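Local coordinates for putative uncharacterized protein (Xanthomonas campestris pv. campestris, PDB 3RQA) that is of unknown function but assembles into a tetramer through a helical bundle and carries an atypical PilZ domain of the cyclic di-GMP receptor family, at residues A13-L18 and G110-S115; A31-T36 and L157-A162. All coordinates share one frame; numbering follows the deposited sequence.

Contact 1. Residues A13-L18 and G110-S115; sequences AADTEL and GIRLAS
D15 and R112 form a salt bridge between the helix of A13-L18 and the strand of G110-S115. NH1 of R112 donates to OD2 of D15 at 2.8 Å. The bond is somewhat bent, with an N-H...O angle of 146°. It uses the syn lone pair of OD2, on the side of the other oxygen. The carboxylate meets the guanidinium at its edge, and the two planes are nearly coplanar. OD1 of D15 stays 3.5 Å from NH1 of R112, so one oxygen carries the bond. R112 starts extended, with CG anti to the backbone N. The bend at chi3 (82°) then turns the chain aside, and NH1 comes back to OD2 of D15. OD2 of D15 also accepts a hydrogen bond from the indole NE1 of W158. Two donors therefore grip this oxygen and should help fix the rotation of the carboxylate.

One helical turn on, L18 makes the apolar half of the contact. Its CG is anti to the carbonyl carbon, and its two methyls rest on neighbouring points of the strand's start. CD2 of L18 lies 3.8 Å from CA of G110. CD1 of L18 lies 4.0 Å from the backbone N of I111. CD2 of L18 is on the side of G110 where a side chain would point, and the CA atoms of L18 and G110 are 5.7 Å apart. The helix runs at 137° to the strand. This is helix-on-barrel packing: helix 12-19 lies on the outer face of the antiparallel PilZ barrel.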
loop_
_atom_site.group_PDB
_atom_site.type_symbol
_atom_site.label_atom_id
_atom_site.label_comp_id
_atom_site.label_asym_id
_atom_site.label_seq_id
_atom_site.Cartn_x
_atom_site.Cartn_y
_atom_site.Cartn_z
ATOM N N ALA C 13 -13.215 43.226 5.716
ATOM C CA ALA C 13 -13.091 42.754 7.085
ATOM C C ALA C 13 -12.603 41.311 7.185
ATOM O O ALA C 13 -11.832 40.970 8.080
ATOM C CB ALA C 13 -14.410 42.905 7.800
ATOM N N ALA C 14 -13.056 40.461 6.274
ATOM C CA ALA C 14 -12.650 39.061 6.286
ATOM C C ALA C 14 -11.192 38.920 5.849
ATOM O O ALA C 14 -10.421 38.204 6.472
ATOM C CB ALA C 14 -13.554 38.250 5.366
ATOM N N ASP C 15 -10.824 39.609 4.773
ATOM C CA ASP C 15 -9.464 39.563 4.238
ATOM C C ASP C 15 -8.468 40.036 5.301
ATOM O O ASP C 15 -7.385 39.463 5.461
ATOM C CB ASP C 15 -9.373 40.444 2.987
ATOM C CG ASP C 15 -8.490 39.842 1.912
ATOM O OD1 ASP C 15 -7.325 40.273 1.783
ATOM O OD2 ASP C 15 -8.957 38.926 1.197
ATOM N N THR C 16 -8.845 41.079 6.034
ATOM C CA THR C 16 -7.997 41.605 7.093
ATOM C C THR C 16 -7.871 40.575 8.224
ATOM O O THR C 16 -6.767 40.307 8.710
ATOM C CB THR C 16 -8.564 42.940 7.644
ATOM O OG1 THR C 16 -8.386 43.970 6.661
ATOM C CG2 THR C 16 -7.860 43.339 8.943
ATOM N N GLU C 17 -8.989 39.979 8.632
ATOM C CA GLU C 17 -8.942 38.993 9.704
ATOM C C GLU C 17 -7.985 37.838 9.388
ATOM O O GLU C 17 -7.176 37.443 10.216
ATOM C CB GLU C 17 -10.334 38.417 9.974
ATOM C CG GLU C 17 -10.367 37.467 11.174
ATOM C CD GLU C 17 -11.764 36.986 11.525
ATOM O OE1 GLU C 17 -12.718 37.793 11.436
ATOM O OE2 GLU C 17 -11.907 35.804 11.910
ATOM N N LEU C 18 -8.093 37.303 8.179
ATOM C CA LEU C 18 -7.274 36.176 7.764
ATOM C C LEU C 18 -5.821 36.468 7.403
ATOM O O LEU C 18 -4.930 35.699 7.763
ATOM C CB LEU C 18 -7.935 35.459 6.577
ATOM C CG LEU C 18 -9.312 34.819 6.804
ATOM C CD1 LEU C 18 -9.770 34.144 5.514
ATOM C CD2 LEU C 18 -9.247 33.816 7.951
ATOM N N GLY C 110 -6.498 31.045 7.804
ATOM C CA GLY C 110 -7.535 30.587 6.891
ATOM C C GLY C 110 -7.117 30.669 5.436
ATOM O O GLY C 110 -5.924 30.782 5.119
ATOM N N ILE C 111 -8.105 30.629 4.544
ATOM C CA ILE C 111 -7.842 30.659 3.116
ATOM C C ILE C 111 -8.967 31.299 2.297
ATOM O O ILE C 111 -10.139 31.261 2.667
ATOM C CB ILE C 111 -7.576 29.204 2.599
ATOM C CG1 ILE C 111 -7.146 29.213 1.133
ATOM C CG2 ILE C 111 -8.822 28.350 2.777
ATOM C CD1 ILE C 111 -6.641 27.851 0.654
ATOM N N ARG C 112 -8.579 31.914 1.188
ATOM C CA ARG C 112 -9.513 32.541 0.270
ATOM C C ARG C 112 -9.382 31.718 -0.997
ATOM O O ARG C 112 -8.304 31.676 -1.602
ATOM C CB ARG C 112 -9.101 33.979 -0.018
ATOM C CG ARG C 112 -9.954 34.699 -1.051
ATOM C CD ARG C 112 -9.482 36.149 -1.215
ATOM N NE ARG C 112 -8.328 36.270 -2.107
ATOM C CZ ARG C 112 -7.359 37.174 -1.972
ATOM N NH1 ARG C 112 -7.382 38.050 -0.972
ATOM N NH2 ARG C 112 -6.369 37.215 -2.852
ATOM N N LEU C 113 -10.467 31.044 -1.377
ATOM C CA LEU C 113 -10.472 30.211 -2.571
ATOM C C LEU C 113 -11.810 30.292 -3.299
ATOM O O LEU C 113 -12.824 30.711 -2.720
ATOM C CB LEU C 113 -10.153 28.759 -2.191
ATOM C CG LEU C 113 -11.051 28.087 -1.150
ATOM C CD1 LEU C 113 -12.370 27.669 -1.775
ATOM C CD2 LEU C 113 -10.336 26.873 -0.578
ATOM N N ALA C 114 -11.810 29.896 -4.567
ATOM C CA ALA C 114 -13.023 29.911 -5.376
ATOM C C ALA C 114 -13.818 28.623 -5.152
ATOM O O ALA C 114 -13.243 27.556 -4.950
ATOM C CB ALA C 114 -12.664 30.061 -6.845
ATOM N N SER C 115 -15.141 28.727 -5.189
ATOM C CA SER C 115 -16.006 27.571 -4.967
ATOM C C SER C 115 -17.168 27.530 -5.962
ATOM O O SER C 115 -17.792 28.555 -6.252
ATOM C CB SER C 115 -16.561 27.608 -3.543
ATOM O OG SER C 115 -17.125 26.364 -3.168
#

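Contact 2. Residues A31-T36 and L157-A162; sequences AGFHVT and LWLRFA
F33 and L159 face each other from two strands that are not neighbours in the sheet, and their CA atoms, the nearest pair of the two segments, are 8.8 Å apart. No hydrogen bond joins A31-T36 to L157-A162. The contact is made by three buried side chains, all directed toward the opposite segment. F33 has CG anti to its backbone N (chi1 172°), and this carries the ring off strand 24-34 toward L157 and L159, in the barrel interior. L159 comes over one face of that ring. Its CD1 lies 3.9 Å from the centroid of the F33 ring and 25° off the normal, a CH-pi contact. The methyl is offset toward the rim, on the CD2 and CE2 side. Its nearest ring atom is CE2 of F33, 3.6 Å from CD1 of L159. The branch point follows, with CG of L159 3.9 Å from CD2 of F33.

This is packing across the interior of the closed antiparallel barrel of the PilZ domain. Strand 24-34 meets strand 155-161 through side chains, with strands 101-107 and 110-115 between them in the sheet order.

L157 reaches the ring obliquely, at CD1. Its CD2 is 4.1 Å from CD1 of F33, and the two side chains cross at about a right angle. This is a looser apolar contact. L157 and L159 are two residues apart on one strand, so both point inward, while W158 between them points away. V127 and V145, from strands 124-129 and 139-150, also pack on L159.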
loop_
_atom_site.group_PDB
_atom_site.type_symbol
_atom_site.label_atom_id
_atom_site.label_comp_id
_atom_site.label_asym_id
_atom_site.label_seq_id
_atom_site.Cartn_x
_atom_site.Cartn_y
_atom_site.Cartn_z
ATOM N N ALA C 31 -7.568 22.775 -4.540
ATOM C CA ALA C 31 -8.277 23.243 -3.352
ATOM C C ALA C 31 -9.784 23.135 -3.472
ATOM O O ALA C 31 -10.340 23.206 -4.570
ATOM C CB ALA C 31 -7.905 24.683 -3.072
ATOM N N GLY C 32 -10.442 22.986 -2.327
ATOM C CA GLY C 32 -11.887 22.883 -2.311
ATOM C C GLY C 32 -12.455 23.043 -0.915
ATOM O O GLY C 32 -11.724 23.002 0.065
ATOM N N PHE C 33 -13.767 23.235 -0.837
ATOM C CA PHE C 33 -14.465 23.382 0.435
ATOM C C PHE C 33 -15.724 22.528 0.377
ATOM O O PHE C 33 -16.425 22.515 -0.632
ATOM C CB PHE C 33 -14.818 24.855 0.684
ATOM C CG PHE C 33 -15.709 25.078 1.880
ATOM C CD1 PHE C 33 -17.076 25.296 1.713
ATOM C CD2 PHE C 33 -15.186 25.060 3.167
ATOM C CE1 PHE C 33 -17.906 25.492 2.815
ATOM C CE2 PHE C 33 -16.006 25.254 4.275
ATOM C CZ PHE C 33 -17.369 25.472 4.099
ATOM N N HIS C 34 -15.987 21.794 1.451
ATOM C CA HIS C 34 -17.158 20.924 1.537
ATOM C C HIS C 34 -17.851 21.118 2.869
ATOM O O HIS C 34 -17.196 21.133 3.904
ATOM C CB HIS C 34 -16.744 19.459 1.399
ATOM C CG HIS C 34 -16.646 18.985 -0.015
ATOM N ND1 HIS C 34 -17.741 18.907 -0.851
ATOM C CD2 HIS C 34 -15.589 18.545 -0.736
ATOM C CE1 HIS C 34 -17.361 18.438 -2.026
ATOM N NE2 HIS C 34 -16.059 18.211 -1.982
ATOM N N VAL C 35 -19.175 21.247 2.838
ATOM C CA VAL C 35 -19.949 21.458 4.053
ATOM C C VAL C 35 -20.031 20.224 4.919
ATOM O O VAL C 35 -20.040 20.315 6.140
ATOM C CB VAL C 35 -21.401 21.896 3.750
ATOM C CG1 VAL C 35 -22.154 22.119 5.059
ATOM C CG2 VAL C 35 -21.404 23.159 2.911
ATOM N N THR C 36 -20.113 19.062 4.293
ATOM C CA THR C 36 -20.221 17.843 5.085
ATOM C C THR C 36 -18.842 17.265 5.402
ATOM O O THR C 36 -18.328 16.373 4.717
ATOM C CB THR C 36 -21.107 16.814 4.381
ATOM O OG1 THR C 36 -22.394 17.408 4.137
ATOM C CG2 THR C 36 -21.300 15.590 5.263
ATOM N N LEU C 157 -14.900 32.490 -1.409
ATOM C CA LEU C 157 -15.124 32.196 -0.009
ATOM C C LEU C 157 -13.893 32.531 0.807
ATOM O O LEU C 157 -12.767 32.317 0.364
ATOM C CB LEU C 157 -15.439 30.704 0.169
ATOM C CG LEU C 157 -16.879 30.187 0.112
ATOM C CD1 LEU C 157 -17.785 31.119 -0.680
ATOM C CD2 LEU C 157 -16.858 28.793 -0.478
ATOM N N TRP C 158 -14.121 33.073 1.993
ATOM C CA TRP C 158 -13.058 33.387 2.930
ATOM C C TRP C 158 -13.359 32.436 4.074
ATOM O O TRP C 158 -14.393 32.550 4.731
ATOM C CB TRP C 158 -13.144 34.840 3.407
ATOM C CG TRP C 158 -12.613 35.826 2.415
ATOM C CD1 TRP C 158 -11.438 36.526 2.499
ATOM C CD2 TRP C 158 -13.226 36.220 1.183
ATOM N NE1 TRP C 158 -11.287 37.328 1.397
ATOM C CE2 TRP C 158 -12.367 37.161 0.570
ATOM C CE3 TRP C 158 -14.420 35.868 0.534
ATOM C CZ2 TRP C 158 -12.662 37.759 -0.661
ATOM C CZ3 TRP C 158 -14.715 36.464 -0.693
ATOM C CH2 TRP C 158 -13.837 37.399 -1.276
ATOM N N LEU C 159 -12.477 31.472 4.279
ATOM C CA LEU C 159 -12.656 30.492 5.333
ATOM C C LEU C 159 -11.629 30.679 6.457
ATOM O O LEU C 159 -10.441 30.869 6.201
ATOM C CB LEU C 159 -12.524 29.074 4.769
ATOM C CG LEU C 159 -13.432 28.519 3.660
ATOM C CD1 LEU C 159 -14.882 28.652 4.061
ATOM C CD2 LEU C 159 -13.169 29.229 2.360
ATOM N N ARG C 160 -12.099 30.615 7.699
ATOM C CA ARG C 160 -11.224 30.736 8.858
ATOM C C ARG C 160 -11.143 29.351 9.489
ATOM O O ARG C 160 -12.177 28.782 9.857
ATOM C CB ARG C 160 -11.798 31.722 9.877
ATOM C CG ARG C 160 -10.882 31.930 11.073
ATOM C CD ARG C 160 -11.638 31.827 12.372
ATOM N NE ARG C 160 -12.502 32.980 12.612
ATOM C CZ ARG C 160 -13.787 32.892 12.948
ATOM N NH1 ARG C 160 -14.360 31.702 13.073
ATOM N NH2 ARG C 160 -14.492 33.993 13.174
ATOM N N PHE C 161 -9.931 28.807 9.607
ATOM C CA PHE C 161 -9.760 27.474 10.181
ATOM C C PHE C 161 -10.167 27.458 11.649
ATOM O O PHE C 161 -10.004 28.451 12.354
ATOM C CB PHE C 161 -8.295 26.981 10.074
ATOM C CG PHE C 161 -7.715 27.050 8.674
ATOM C CD1 PHE C 161 -8.376 26.463 7.595
ATOM C CD2 PHE C 161 -6.505 27.708 8.442
ATOM C CE1 PHE C 161 -7.847 26.535 6.307
ATOM C CE2 PHE C 161 -5.964 27.788 7.159
ATOM C CZ PHE C 161 -6.636 27.201 6.090
ATOM N N ALA C 162 -10.722 26.333 12.088
ATOM C CA ALA C 162 -11.088 26.170 13.488
ATOM C C ALA C 162 -9.716 26.040 14.168
ATOM O O ALA C 162 -8.734 25.720 13.500
ATOM C CB ALA C 162 -11.904 24.895 13.675
#

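How the contacts relate
Both contacts are buried and share the sheet, but they lie on different faces of it. Contact 2 is in the barrel interior and is wholly apolar. Contact 1 joins a helix to the outside of the wall and mixes a salt bridge with leucine packing. Strands 110-115 and 155-161 are neighbours, and the backbone bond from N of L159 to O of I111 ties the two contacts directly. W158 adds a second tie, from the outer side of the strand whose inner side carries L157 and L159. Helix 12-19 and strand 24-34 are consecutive in the chain: the helix packs outside the wall, and the strand belongs to the wall and sends F33 inward.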